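Long-range contacts in choline dehydrogenase and related flavoproteins (Aspergillus oryzae, PDB 3Q9T), which oxidises formate as a formate oxidase of the glucose-methanol-choline oxidoreductase family, using a bound FAD in its 8-formyl form: residues G104-F109 / T121-V126; G117-W122 / D527-V532. One frame throughout, in Å; residues are numbered along the deposited sequence.

Contact 1: residues G104-F109 / T121-V126; sequences GHKATF and TWDPLV
The backbones of Phe-109 and Thr-121 come closest, with their CA atoms 5.1 Å apart where helix 106-110 meets the start of helix 122-131. There Thr-121 CA points its hydrogen almost straight at Phe-109 O (173° at H). No direct hydrogen bond joins the two segments. Trp-122 has the largest share of the contact. Its CG is anti to the backbone N (chi1 -179°), which lays the indole against Lys-106 and Phe-109. Lys-106 CB sits over one face of Trp-122, 3.9 Å from the centroid of its five-membered ring, a CH-pi contact. The lysine chain crosses the indole at about a right angle, and Lys-106 CG reaches Trp-122 CB at 3.5 Å. Val-126 CG2, one helical turn on, covers the opposite face. Phe-109 CD2 meets Trp-122 CE3 at 3.6 Å, and the ring planes stand at 58°. Phe-109 CD1, across the ring from CD2, touches Leu-125 CD1 at 4.0 Å. Helices 106-110 and 122-131, with short helix 113-116 between them in sequence, pair here in the GMC oxidoreductase fold, and helix 555-572 packs on Phe-109 and Leu-125. Gly-104 O also takes part, 3.6 Å from Trp-122 CZ3. His-105 is the N-cap of helix 106-110, and its ND1 accepts from Ala-107 N. At the polar end of its chain, Lys-106 NZ forms a salt bridge with Asp-110. Lys-106 NZ stays 4.3 Å from Asp-123 OD2, too far for a second one. Two waters span that gap. One accepts from Lys-106 NZ and donates to Asp-123 OD2; the other also accepts from Asp-123 N, while its bonds to the two side chains are weak.

Contact 2: residues G117-W122 / D527-V532; sequences GKEWTW and DPKLKV
Glu-119 OE1 is gripped by two lysines: it takes a salt bridge from Lys-564 NZ of helix 555-572 and a weak bond from Lys-529 NZ at 3.2 Å. The stronger bond of Lys-529 NZ goes to Glu-119 OE2, at 3.0 Å, on the syn lone pair of that oxygen. Sharing between two lysines would probably favour the charged form of the carboxylate. Lys-529 lies in a type I beta turn from Asp-527 to Leu-530. The turn belongs to the loop before strand 538-540, an outer strand of the parallel Rossmann-type sheet. Leu-530 and Val-532 make backbone hydrogen bonds with that strand. Glu-119 belongs to the loop between helices 113-116 and 122-131. It reaches across because its CG stands between the backbone N and the carbonyl carbon (chi1 68°) and the chain then runs extended. The Lys-529 side chain bends at chi2 and meets it at about a right angle.

Trp-120 makes the second link. Trp-120 NE1 donates to Pro-528 O at 2.9 Å, nearly straight at 170°. The carbonyl oxygen lies in the indole plane and is met on a lone pair, which directs the N-H edge of the indole at the turn. Lys-564 makes a cation-pi contact with the same indole. Asp-527 OD1 accepts from Lys-531 N, just after the turn, at 2.9 Å from above the carboxylate plane, and more weakly from Lys-529 N within it. The benzene side of the indole meets Leu-530, whose CG and CD2 both lie 3.9 Å from Trp-120 CZ2.

The two contacts share Thr-121 and Trp-122, and their centres are about 13 Å apart. Residues 117-122 lead straight into helix 122-131, so the loop of contact 2 continues into the second helix of contact 1. They also touch directly: Leu-125 CD1 lies 3.8 Å from Trp-120 CE3, and Pro-124 CG packs on Lys-118 O at 3.5 Å. Helix 555-572 packs against both, and its Lys-564 meets Leu-125 as well as Glu-119 and Trp-120. Neither contact touches the bound cofactor. It is about 10 Å from Gly-104 of contact 1 to the 8-formyl-FAD, and about 11 Å from the Leu-530 side chain of contact 2 to the 8-formyl-FAD. The side chains of Leu-530 and FAD-binding Ala-17 are about 8 Å apart.

Contact 1: residues G104-F109 / T121-V126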
loop_
_atom_site.group_PDB
_atom_site.type_symbol
_atom_site.label_atom_id
_atom_site.label_comp_id
_atom_site.label_asym_id
_atom_site.label_seq_id
_atom_site.Cartn_x
_atom_site.Cartn_y
_atom_site.Cartn_z
ATOM N N GLY A 104 4.801 26.472 -17.417
ATOM C CA GLY A 104 5.396 25.358 -18.123
ATOM C C GLY A 104 6.136 25.748 -19.397
ATOM O O GLY A 104 6.231 26.920 -19.749
ATOM N N HIS A 105 6.640 24.748 -20.106
ATOM C CA HIS A 105 7.584 24.977 -21.183
ATOM C C HIS A 105 6.848 25.083 -22.513
ATOM O O HIS A 105 5.941 24.316 -22.786
ATOM C CB HIS A 105 8.616 23.851 -21.207
ATOM C CG HIS A 105 9.818 24.140 -22.049
ATOM N ND1 HIS A 105 9.830 23.960 -23.415
ATOM C CD2 HIS A 105 11.059 24.574 -21.714
ATOM C CE1 HIS A 105 11.025 24.273 -23.887
ATOM N NE2 HIS A 105 11.789 24.649 -22.876
ATOM N N LYS A 106 7.233 26.067 -23.315
ATOM C CA LYS A 106 6.620 26.310 -24.616
ATOM C C LYS A 106 6.583 25.071 -25.523
ATOM O O LYS A 106 5.585 24.800 -26.176
ATOM C CB LYS A 106 7.355 27.465 -25.321
ATOM C CG LYS A 106 7.060 27.613 -26.826
ATOM C CD LYS A 106 7.723 28.893 -27.375
ATOM C CE LYS A 106 8.011 28.800 -28.868
ATOM N NZ LYS A 106 6.821 28.445 -29.686
ATOM N N ALA A 107 7.668 24.314 -25.561
ATOM C CA ALA A 107 7.727 23.160 -26.441
ATOM C C ALA A 107 6.644 22.149 -26.080
ATOM O O ALA A 107 6.132 21.430 -26.940
ATOM C CB ALA A 107 9.090 22.517 -26.365
ATOM N N THR A 108 6.298 22.097 -24.803
ATOM C CA THR A 108 5.335 21.114 -24.337
ATOM C C THR A 108 3.925 21.508 -24.750
ATOM O O THR A 108 3.149 20.685 -25.249
ATOM C CB THR A 108 5.437 20.917 -22.823
ATOM O OG1 THR A 108 6.690 20.285 -22.521
ATOM C CG2 THR A 108 4.297 20.041 -22.321
ATOM N N PHE A 109 3.598 22.779 -24.571
ATOM C CA PHE A 109 2.278 23.257 -24.939
ATOM C C PHE A 109 2.111 23.230 -26.457
ATOM O O PHE A 109 1.029 22.964 -26.964
ATOM C CB PHE A 109 2.060 24.664 -24.406
ATOM C CG PHE A 109 1.688 24.718 -22.947
ATOM C CD1 PHE A 109 0.362 24.583 -22.548
ATOM C CD2 PHE A 109 2.655 24.947 -21.982
ATOM C CE1 PHE A 109 0.006 24.665 -21.198
ATOM C CE2 PHE A 109 2.318 25.037 -20.646
ATOM C CZ PHE A 109 0.988 24.885 -20.248
ATOM N N THR A 121 -1.786 25.843 -28.575
ATOM C CA THR A 121 -0.321 25.839 -28.548
ATOM C C THR A 121 0.174 27.018 -27.704
ATOM O O THR A 121 -0.626 27.840 -27.248
ATOM C CB THR A 121 0.288 25.909 -29.957
ATOM O OG1 THR A 121 -0.214 27.060 -30.637
ATOM C CG2 THR A 121 -0.071 24.676 -30.754
ATOM N N TRP A 122 1.483 27.101 -27.488
ATOM C CA TRP A 122 2.025 28.119 -26.597
ATOM C C TRP A 122 1.492 29.548 -26.843
ATOM O O TRP A 122 0.765 30.111 -26.002
ATOM C CB TRP A 122 3.563 28.092 -26.574
ATOM C CG TRP A 122 4.081 29.121 -25.636
ATOM C CD1 TRP A 122 4.623 30.323 -25.969
ATOM C CD2 TRP A 122 4.033 29.082 -24.200
ATOM N NE1 TRP A 122 4.929 31.028 -24.833
ATOM C CE2 TRP A 122 4.589 30.285 -23.735
ATOM C CE3 TRP A 122 3.599 28.129 -23.263
ATOM C CZ2 TRP A 122 4.717 30.580 -22.368
ATOM C CZ3 TRP A 122 3.729 28.421 -21.902
ATOM C CH2 TRP A 122 4.280 29.641 -21.472
ATOM N N ASP A 123 1.841 30.141 -27.979
ATOM C CA ASP A 123 1.509 31.556 -28.213
ATOM C C ASP A 123 0.023 31.903 -28.001
ATOM O O ASP A 123 -0.299 32.804 -27.217
ATOM C CB ASP A 123 2.000 32.017 -29.590
ATOM C CG ASP A 123 3.518 31.924 -29.724
ATOM O OD1 ASP A 123 4.218 32.267 -28.747
ATOM O OD2 ASP A 123 4.007 31.497 -30.791
ATOM N N PRO A 124 -0.887 31.188 -28.683
ATOM C CA PRO A 124 -2.317 31.447 -28.462
ATOM C C PRO A 124 -2.746 31.290 -27.004
ATOM O O PRO A 124 -3.651 31.982 -26.583
ATOM C CB PRO A 124 -3.002 30.396 -29.334
ATOM C CG PRO A 124 -1.998 30.079 -30.387
ATOM C CD PRO A 124 -0.666 30.159 -29.711
ATOM N N LEU A 125 -2.097 30.418 -26.243
ATOM C CA LEU A 125 -2.489 30.177 -24.853
ATOM C C LEU A 125 -1.897 31.175 -23.839
ATOM O O LEU A 125 -2.463 31.389 -22.758
ATOM C CB LEU A 125 -2.142 28.737 -24.452
ATOM C CG LEU A 125 -3.057 27.668 -25.045
ATOM C CD1 LEU A 125 -2.662 26.288 -24.559
ATOM C CD2 LEU A 125 -4.496 27.962 -24.641
ATOM N N VAL A 126 -0.762 31.785 -24.177
ATOM C CA VAL A 126 -0.155 32.791 -23.299
ATOM C C VAL A 126 -1.140 33.745 -22.615
ATOM O O VAL A 126 -1.073 33.928 -21.402
ATOM C CB VAL A 126 0.936 33.615 -24.015
ATOM C CG1 VAL A 126 1.210 34.930 -23.256
ATOM C CG2 VAL A 126 2.201 32.796 -24.144
HETATM O O HOH W 1 3.473 28.699 -30.030
HETATM O O HOH W 2 5.876 29.978 -31.737
#

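Contact 2: residues G117-W122 / D527-V532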
loop_
_atom_site.group_PDB
_atom_site.type_symbol
_atom_site.label_atom_id
_atom_site.label_comp_id
_atom_site.label_asym_id
_atom_site.label_seq_id
_atom_site.Cartn_x
_atom_site.Cartn_y
_atom_site.Cartn_z
ATOM N N GLY A 117 -5.222 21.216 -32.065
ATOM C CA GLY A 117 -4.939 22.084 -33.194
ATOM C C GLY A 117 -4.241 23.349 -32.728
ATOM O O GLY A 117 -3.889 23.494 -31.553
ATOM N N LYS A 118 -4.057 24.283 -33.654
ATOM C CA LYS A 118 -3.213 25.449 -33.409
ATOM C C LYS A 118 -3.619 26.278 -32.194
ATOM O O LYS A 118 -2.767 26.814 -31.497
ATOM C CB LYS A 118 -3.161 26.343 -34.656
ATOM C CG LYS A 118 -1.753 26.693 -35.088
ATOM C CD LYS A 118 -0.947 25.431 -35.383
ATOM C CE LYS A 118 0.469 25.761 -35.871
ATOM N NZ LYS A 118 1.219 26.656 -34.926
ATOM N N GLU A 119 -4.912 26.407 -31.942
ATOM C CA GLU A 119 -5.351 27.279 -30.856
ATOM C C GLU A 119 -4.933 26.751 -29.475
ATOM O O GLU A 119 -4.969 27.476 -28.473
ATOM C CB GLU A 119 -6.870 27.529 -30.937
ATOM C CG GLU A 119 -7.744 26.299 -30.659
ATOM C CD GLU A 119 -9.247 26.581 -30.796
ATOM O OE1 GLU A 119 -9.757 27.548 -30.176
ATOM O OE2 GLU A 119 -9.918 25.827 -31.534
ATOM N N TRP A 120 -4.541 25.486 -29.408
ATOM C CA TRP A 120 -4.012 24.956 -28.155
ATOM C C TRP A 120 -2.496 24.779 -28.220
ATOM O O TRP A 120 -1.987 23.690 -27.975
ATOM C CB TRP A 120 -4.677 23.630 -27.787
ATOM C CG TRP A 120 -6.128 23.755 -27.353
ATOM C CD1 TRP A 120 -7.234 23.570 -28.131
ATOM C CD2 TRP A 120 -6.612 24.086 -26.042
ATOM N NE1 TRP A 120 -8.380 23.756 -27.385
ATOM C CE2 TRP A 120 -8.024 24.081 -26.102
ATOM C CE3 TRP A 120 -5.989 24.398 -24.828
ATOM C CZ2 TRP A 120 -8.820 24.367 -24.994
ATOM C CZ3 TRP A 120 -6.782 24.686 -23.725
ATOM C CH2 TRP A 120 -8.186 24.658 -23.813
ATOM N N THR A 121 -1.786 25.843 -28.575
ATOM C CA THR A 121 -0.321 25.839 -28.548
ATOM C C THR A 121 0.174 27.018 -27.704
ATOM O O THR A 121 -0.626 27.840 -27.248
ATOM C CB THR A 121 0.288 25.909 -29.957
ATOM O OG1 THR A 121 -0.214 27.060 -30.637
ATOM C CG2 THR A 121 -0.071 24.676 -30.754
ATOM N N TRP A 122 1.483 27.101 -27.488
ATOM C CA TRP A 122 2.025 28.119 -26.597
ATOM C C TRP A 122 1.492 29.548 -26.843
ATOM O O TRP A 122 0.765 30.111 -26.002
ATOM C CB TRP A 122 3.563 28.092 -26.574
ATOM C CG TRP A 122 4.081 29.121 -25.636
ATOM C CD1 TRP A 122 4.623 30.323 -25.969
ATOM C CD2 TRP A 122 4.033 29.082 -24.200
ATOM N NE1 TRP A 122 4.929 31.028 -24.833
ATOM C CE2 TRP A 122 4.589 30.285 -23.735
ATOM C CE3 TRP A 122 3.599 28.129 -23.263
ATOM C CZ2 TRP A 122 4.717 30.580 -22.368
ATOM C CZ3 TRP A 122 3.729 28.421 -21.902
ATOM C CH2 TRP A 122 4.280 29.641 -21.472
ATOM N N ASP A 527 -13.668 17.816 -27.716
ATOM C CA ASP A 527 -13.082 18.412 -28.910
ATOM C C ASP A 527 -12.328 19.704 -28.584
ATOM O O ASP A 527 -12.243 20.108 -27.415
ATOM C CB ASP A 527 -14.146 18.620 -30.014
ATOM C CG ASP A 527 -15.169 19.702 -29.670
ATOM O OD1 ASP A 527 -14.964 20.471 -28.704
ATOM O OD2 ASP A 527 -16.184 19.791 -30.387
ATOM N N PRO A 528 -11.773 20.362 -29.615
ATOM C CA PRO A 528 -11.010 21.577 -29.316
ATOM C C PRO A 528 -11.811 22.697 -28.647
ATOM O O PRO A 528 -11.202 23.585 -28.058
ATOM C CB PRO A 528 -10.493 22.007 -30.692
ATOM C CG PRO A 528 -10.314 20.718 -31.416
ATOM C CD PRO A 528 -11.522 19.884 -30.986
ATOM N N LYS A 529 -13.137 22.674 -28.732
ATOM C CA LYS A 529 -13.936 23.671 -28.033
ATOM C C LYS A 529 -14.394 23.114 -26.693
ATOM O O LYS A 529 -15.302 23.648 -26.064
ATOM C CB LYS A 529 -15.127 24.117 -28.877
ATOM C CG LYS A 529 -14.740 24.550 -30.298
ATOM C CD LYS A 529 -13.708 25.674 -30.302
ATOM C CE LYS A 529 -13.378 26.091 -31.724
ATOM N NZ LYS A 529 -12.519 27.295 -31.720
ATOM N N LEU A 530 -13.756 22.020 -26.282
ATOM C CA LEU A 530 -13.989 21.426 -24.976
ATOM C C LEU A 530 -15.400 20.872 -24.874
ATOM O O LEU A 530 -15.901 20.646 -23.777
ATOM C CB LEU A 530 -13.718 22.434 -23.851
ATOM C CG LEU A 530 -12.268 22.913 -23.755
ATOM C CD1 LEU A 530 -12.102 23.850 -22.578
ATOM C CD2 LEU A 530 -11.308 21.716 -23.644
ATOM N N LYS A 531 -16.028 20.646 -26.022
ATOM C CA LYS A 531 -17.328 19.969 -26.065
ATOM C C LYS A 531 -17.144 18.454 -26.019
ATOM O O LYS A 531 -16.283 17.913 -26.720
ATOM C CB LYS A 531 -18.098 20.343 -27.333
ATOM C CG LYS A 531 -18.469 21.810 -27.417
ATOM C CD LYS A 531 -19.154 22.102 -28.730
ATOM C CE LYS A 531 -19.671 23.510 -28.759
ATOM N NZ LYS A 531 -20.681 23.631 -29.828
ATOM N N VAL A 532 -17.955 17.777 -25.203
ATOM C CA VAL A 532 -17.904 16.316 -25.111
ATOM C C VAL A 532 -18.288 15.658 -26.453
ATOM O O VAL A 532 -19.399 15.851 -26.958
ATOM C CB VAL A 532 -18.794 15.789 -23.946
ATOM C CG1 VAL A 532 -18.790 14.265 -23.891
ATOM C CG2 VAL A 532 -18.325 16.351 -22.622
#